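Putative dehydrogenase (PDB 6A3F) catalyses the NAD(+)-dependent oxidation of levoglucosan to 3-dehydrolevoglucosan, working as a homotetramer of the Gfo/Idh/MocA family. Local coordinates at residues S186-F197 with W235-S243. Residues are numbered along the deposited sequence; the frame is centred on the assembly and turned at random.
Sequences SADPNSPLSWRF and WIPERPLQS. With SO4 (sulfate ion), chain E.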
loop_
_atom_site.group_PDB
_atom_site.type_symbol
_atom_site.label_atom_id
_atom_site.label_comp_id
_atom_site.label_asym_id
_atom_site.label_seq_id
_atom_site.Cartn_x
_atom_site.Cartn_y
_atom_site.Cartn_z
ATOM N N SER B 186 -23.504 2.976 8.280
ATOM C CA SER B 186 -24.828 3.701 8.338
ATOM C C SER B 186 -24.870 4.868 7.345
ATOM O O SER B 186 -25.693 5.798 7.451
ATOM C CB SER B 186 -25.128 4.147 9.749
ATOM O OG SER B 186 -24.140 5.048 10.225
ATOM N N ALA B 187 -24.003 4.879 6.345
ATOM C CA ALA B 187 -23.882 6.067 5.498
ATOM C C ALA B 187 -25.056 6.179 4.511
ATOM O O ALA B 187 -25.190 7.189 3.854
ATOM C CB ALA B 187 -22.586 6.039 4.738
ATOM N N ASP B 188 -25.845 5.145 4.366
ATOM C CA ASP B 188 -27.100 5.215 3.588
ATOM C C ASP B 188 -28.243 5.715 4.539
ATOM O O ASP B 188 -28.539 5.114 5.539
ATOM C CB ASP B 188 -27.405 3.832 3.046
ATOM C CG ASP B 188 -28.630 3.783 2.110
ATOM O OD1 ASP B 188 -29.439 4.719 2.072
ATOM O OD2 ASP B 188 -28.765 2.763 1.411
ATOM N N PRO B 189 -28.906 6.812 4.173
ATOM C CA PRO B 189 -30.023 7.355 4.994
ATOM C C PRO B 189 -31.185 6.360 5.207
ATOM O O PRO B 189 -31.961 6.515 6.179
ATOM C CB PRO B 189 -30.501 8.584 4.207
ATOM C CG PRO B 189 -29.384 8.911 3.271
ATOM C CD PRO B 189 -28.740 7.574 2.936
ATOM N N ASN B 190 -31.279 5.336 4.368
ATOM C CA ASN B 190 -32.348 4.265 4.503
ATOM C C ASN B 190 -31.999 3.222 5.566
ATOM O O ASN B 190 -32.845 2.415 5.934
ATOM C CB ASN B 190 -32.636 3.578 3.164
ATOM C CG ASN B 190 -33.236 4.517 2.132
ATOM O OD1 ASN B 190 -34.085 5.345 2.449
ATOM N ND2 ASN B 190 -32.798 4.410 0.887
ATOM N N SER B 191 -30.743 3.190 6.029
ATOM C CA SER B 191 -30.347 2.349 7.109
ATOM C C SER B 191 -31.166 2.748 8.342
ATOM O O SER B 191 -31.250 3.922 8.659
ATOM C CB SER B 191 -28.859 2.453 7.349
ATOM O OG SER B 191 -28.422 1.524 8.311
ATOM N N PRO B 192 -31.800 1.785 8.993
ATOM C CA PRO B 192 -32.879 2.155 9.908
ATOM C C PRO B 192 -32.454 2.804 11.239
ATOM O O PRO B 192 -31.289 2.708 11.747
ATOM C CB PRO B 192 -33.596 0.824 10.189
ATOM C CG PRO B 192 -32.522 -0.210 10.026
ATOM C CD PRO B 192 -31.680 0.322 8.883
ATOM N N LEU B 193 -33.434 3.448 11.875
ATOM C CA LEU B 193 -33.235 4.059 13.182
ATOM C C LEU B 193 -33.219 2.948 14.226
ATOM O O LEU B 193 -34.248 2.354 14.492
ATOM C CB LEU B 193 -34.395 5.043 13.435
ATOM C CG LEU B 193 -34.217 6.010 14.605
ATOM C CD1 LEU B 193 -33.146 7.051 14.310
ATOM C CD2 LEU B 193 -35.530 6.731 14.915
ATOM N N SER B 194 -32.040 2.622 14.741
ATOM C CA SER B 194 -31.875 1.651 15.743
ATOM C C SER B 194 -31.438 2.376 17.011
ATOM O O SER B 194 -31.279 3.631 17.005
ATOM C CB SER B 194 -30.870 0.607 15.326
ATOM O OG SER B 194 -29.566 1.171 15.256
ATOM N N TRP B 195 -31.216 1.599 18.061
ATOM C CA TRP B 195 -30.829 2.124 19.345
ATOM C C TRP B 195 -29.519 2.919 19.250
ATOM O O TRP B 195 -29.314 3.824 20.072
ATOM C CB TRP B 195 -30.740 1.033 20.403
ATOM C CG TRP B 195 -29.557 0.115 20.312
ATOM C CD1 TRP B 195 -29.531 -1.099 19.689
ATOM C CD2 TRP B 195 -28.234 0.307 20.876
ATOM N NE1 TRP B 195 -28.301 -1.680 19.841
ATOM C CE2 TRP B 195 -27.481 -0.840 20.549
ATOM C CE3 TRP B 195 -27.617 1.322 21.633
ATOM C CZ2 TRP B 195 -26.140 -1.001 20.936
ATOM C CZ3 TRP B 195 -26.306 1.158 22.030
ATOM C CH2 TRP B 195 -25.579 -0.002 21.698
ATOM N N ARG B 196 -28.629 2.537 18.328
ATOM C CA ARG B 196 -27.339 3.239 18.205
ATOM C C ARG B 196 -27.543 4.673 17.702
ATOM O O ARG B 196 -26.596 5.472 17.769
ATOM C CB ARG B 196 -26.390 2.502 17.231
ATOM C CG ARG B 196 -25.908 1.146 17.714
ATOM C CD ARG B 196 -24.873 0.528 16.787
ATOM N NE ARG B 196 -24.292 -0.640 17.416
ATOM C CZ ARG B 196 -24.908 -1.804 17.536
ATOM N NH1 ARG B 196 -26.112 -1.966 17.001
ATOM N NH2 ARG B 196 -24.351 -2.780 18.236
ATOM N N PHE B 197 -28.755 5.040 17.242
ATOM C CA PHE B 197 -29.017 6.395 16.814
ATOM C C PHE B 197 -29.906 7.130 17.822
ATOM O O PHE B 197 -30.393 8.212 17.489
ATOM C CB PHE B 197 -29.609 6.413 15.402
ATOM C CG PHE B 197 -28.665 5.854 14.373
ATOM C CD1 PHE B 197 -27.610 6.616 13.894
ATOM C CD2 PHE B 197 -28.768 4.537 13.953
ATOM C CE1 PHE B 197 -26.701 6.091 12.995
ATOM C CE2 PHE B 197 -27.830 3.993 13.087
ATOM C CZ PHE B 197 -26.801 4.770 12.603
ATOM N N TRP B 235 -25.044 14.096 10.149
ATOM C CA TRP B 235 -25.159 14.218 8.708
ATOM C C TRP B 235 -26.460 13.614 8.159
ATOM O O TRP B 235 -26.854 13.984 7.068
ATOM C CB TRP B 235 -23.994 13.491 8.045
ATOM C CG TRP B 235 -22.648 13.988 8.451
ATOM C CD1 TRP B 235 -21.610 13.243 8.926
ATOM C CD2 TRP B 235 -22.149 15.320 8.266
ATOM N NE1 TRP B 235 -20.507 14.040 9.101
ATOM C CE2 TRP B 235 -20.808 15.314 8.736
ATOM C CE3 TRP B 235 -22.717 16.531 7.845
ATOM C CZ2 TRP B 235 -20.007 16.452 8.738
ATOM C CZ3 TRP B 235 -21.916 17.660 7.857
ATOM C CH2 TRP B 235 -20.588 17.614 8.299
ATOM N N ILE B 236 -26.996 12.628 8.840
ATOM C CA ILE B 236 -28.262 11.948 8.425
ATOM C C ILE B 236 -29.202 12.114 9.623
ATOM O O ILE B 236 -29.124 11.430 10.614
ATOM C CB ILE B 236 -28.004 10.482 8.008
ATOM C CG1 ILE B 236 -27.145 10.444 6.740
ATOM C CG2 ILE B 236 -29.332 9.712 7.873
ATOM C CD1 ILE B 236 -26.718 9.066 6.300
ATOM N N PRO B 237 -30.023 13.191 9.582
ATOM C CA PRO B 237 -30.701 13.612 10.787
ATOM C C PRO B 237 -32.037 12.890 11.033
ATOM O O PRO B 237 -32.633 13.096 12.055
ATOM C CB PRO B 237 -30.959 15.103 10.536
ATOM C CG PRO B 237 -31.092 15.178 9.048
ATOM C CD PRO B 237 -30.027 14.223 8.548
ATOM N N GLU B 238 -32.435 12.062 10.088
ATOM C CA GLU B 238 -33.686 11.334 10.152
ATOM C C GLU B 238 -33.477 9.939 9.558
ATOM O O GLU B 238 -32.913 9.801 8.490
ATOM C CB GLU B 238 -34.685 12.188 9.358
ATOM C CG GLU B 238 -35.983 11.567 8.980
ATOM C CD GLU B 238 -36.892 12.665 8.451
ATOM O OE1 GLU B 238 -37.018 12.774 7.228
ATOM O OE2 GLU B 238 -37.367 13.457 9.282
ATOM N N ARG B 239 -34.048 8.933 10.179
ATOM C CA ARG B 239 -34.024 7.588 9.564
ATOM C C ARG B 239 -35.381 6.887 9.725
ATOM O O ARG B 239 -36.169 7.183 10.639
ATOM C CB ARG B 239 -32.968 6.695 10.215
ATOM C CG ARG B 239 -31.532 7.119 9.922
ATOM C CD ARG B 239 -30.525 6.369 10.785
ATOM N NE ARG B 239 -29.155 6.801 10.480
ATOM C CZ ARG B 239 -28.471 6.516 9.363
ATOM N NH1 ARG B 239 -28.989 5.748 8.417
ATOM N NH2 ARG B 239 -27.248 7.034 9.198
ATOM N N PRO B 240 -35.621 5.927 8.847
ATOM C CA PRO B 240 -36.868 5.171 8.941
ATOM C C PRO B 240 -36.852 4.172 10.088
ATOM O O PRO B 240 -35.889 3.446 10.246
ATOM C CB PRO B 240 -36.950 4.362 7.632
ATOM C CG PRO B 240 -35.513 4.292 7.157
ATOM C CD PRO B 240 -34.909 5.609 7.610
ATOM N N LEU B 241 -37.951 4.066 10.836
ATOM C CA LEU B 241 -38.066 2.978 11.754
ATOM C C LEU B 241 -38.240 1.681 10.942
ATOM O O LEU B 241 -38.715 1.721 9.818
ATOM C CB LEU B 241 -39.255 3.258 12.690
ATOM C CG LEU B 241 -39.039 4.353 13.734
ATOM C CD1 LEU B 241 -40.375 4.895 14.266
ATOM C CD2 LEU B 241 -38.187 3.864 14.912
ATOM N N GLN B 242 -37.827 0.546 11.509
ATOM C CA GLN B 242 -38.153 -0.810 10.968
ATOM C C GLN B 242 -39.520 -1.241 11.514
ATOM O O GLN B 242 -39.636 -1.456 12.716
ATOM C CB GLN B 242 -37.134 -1.867 11.400
ATOM C CG GLN B 242 -35.777 -1.702 10.734
ATOM C CD GLN B 242 -34.759 -2.743 11.154
ATOM O OE1 GLN B 242 -34.300 -2.791 12.297
ATOM N NE2 GLN B 242 -34.400 -3.598 10.214
ATOM N N SER B 243 -40.535 -1.335 10.652
ATOM C CA SER B 243 -41.938 -1.586 11.123
ATOM C C SER B 243 -42.083 -3.029 11.652
ATOM O O SER B 243 -42.968 -3.357 12.463
ATOM C CB SER B 243 -42.947 -1.269 10.025
ATOM O OG SER B 243 -43.084 -2.339 9.104
HETATM S S SO4 E . -27.129 -5.108 18.781
HETATM O O1 SO4 E . -25.876 -4.838 19.534
HETATM O O2 SO4 E . -27.197 -4.248 17.559
HETATM O O3 SO4 E . -27.178 -6.561 18.404
HETATM O O4 SO4 E . -28.262 -4.758 19.684
HETATM O O HOH W 1 -34.124 8.276 5.869
HETATM O O HOH W 2 -36.233 0.847 13.790
#
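R239 reaches from strand 238-242 into the loop 186-197, where its guanidinium meets three backbone carbonyls. R239 NH2 donates to S186 O (2.6 Å), in the carbonyl plane and on a lone pair, while R239 NH1 is shared between D188 O (3.0 Å) and S191 O (2.9 Å), both close to the guanidinium plane. D188 O also accepts from S191 N, closing the type I turn D188-S191; the two donors approach it from opposite faces. Trans torsions from CG to NE (chi3 -180°) stretch the arginine across one face of the F197 ring, with R239 CD 4.0 Å from the F197 ring centroid in a CH-pi contact. R239 CZ lies 4.4 Å from the centroid of the F197 ring, a cation-pi contact with ring and guanidinium planes 37° apart. CG2 of I236 lies over the guanidinium and also touches P189 CB, whereas I236 CD1 touches A187 O. L193 N bonds to P240 O (2.9 Å) from above the carbonyl plane. L193 CG, anti to the backbone N (chi1 -167°), sends CD2 alongside L241 CD2. The P192 ring rests on Q242 CG. W195 NE1 and the R196 guanidinium hydrogen-bond a sulfate, probably from the crystallisation liquor. An arginine bonded to carbonyls of a loop and its type I turn thus joins the two-stranded antiparallel sheet of 238-242 and 256-261 to the loop carrying NADH-binding W195 and R196, the latter also binding levoglucosan, in the C-terminal substrate-binding domain.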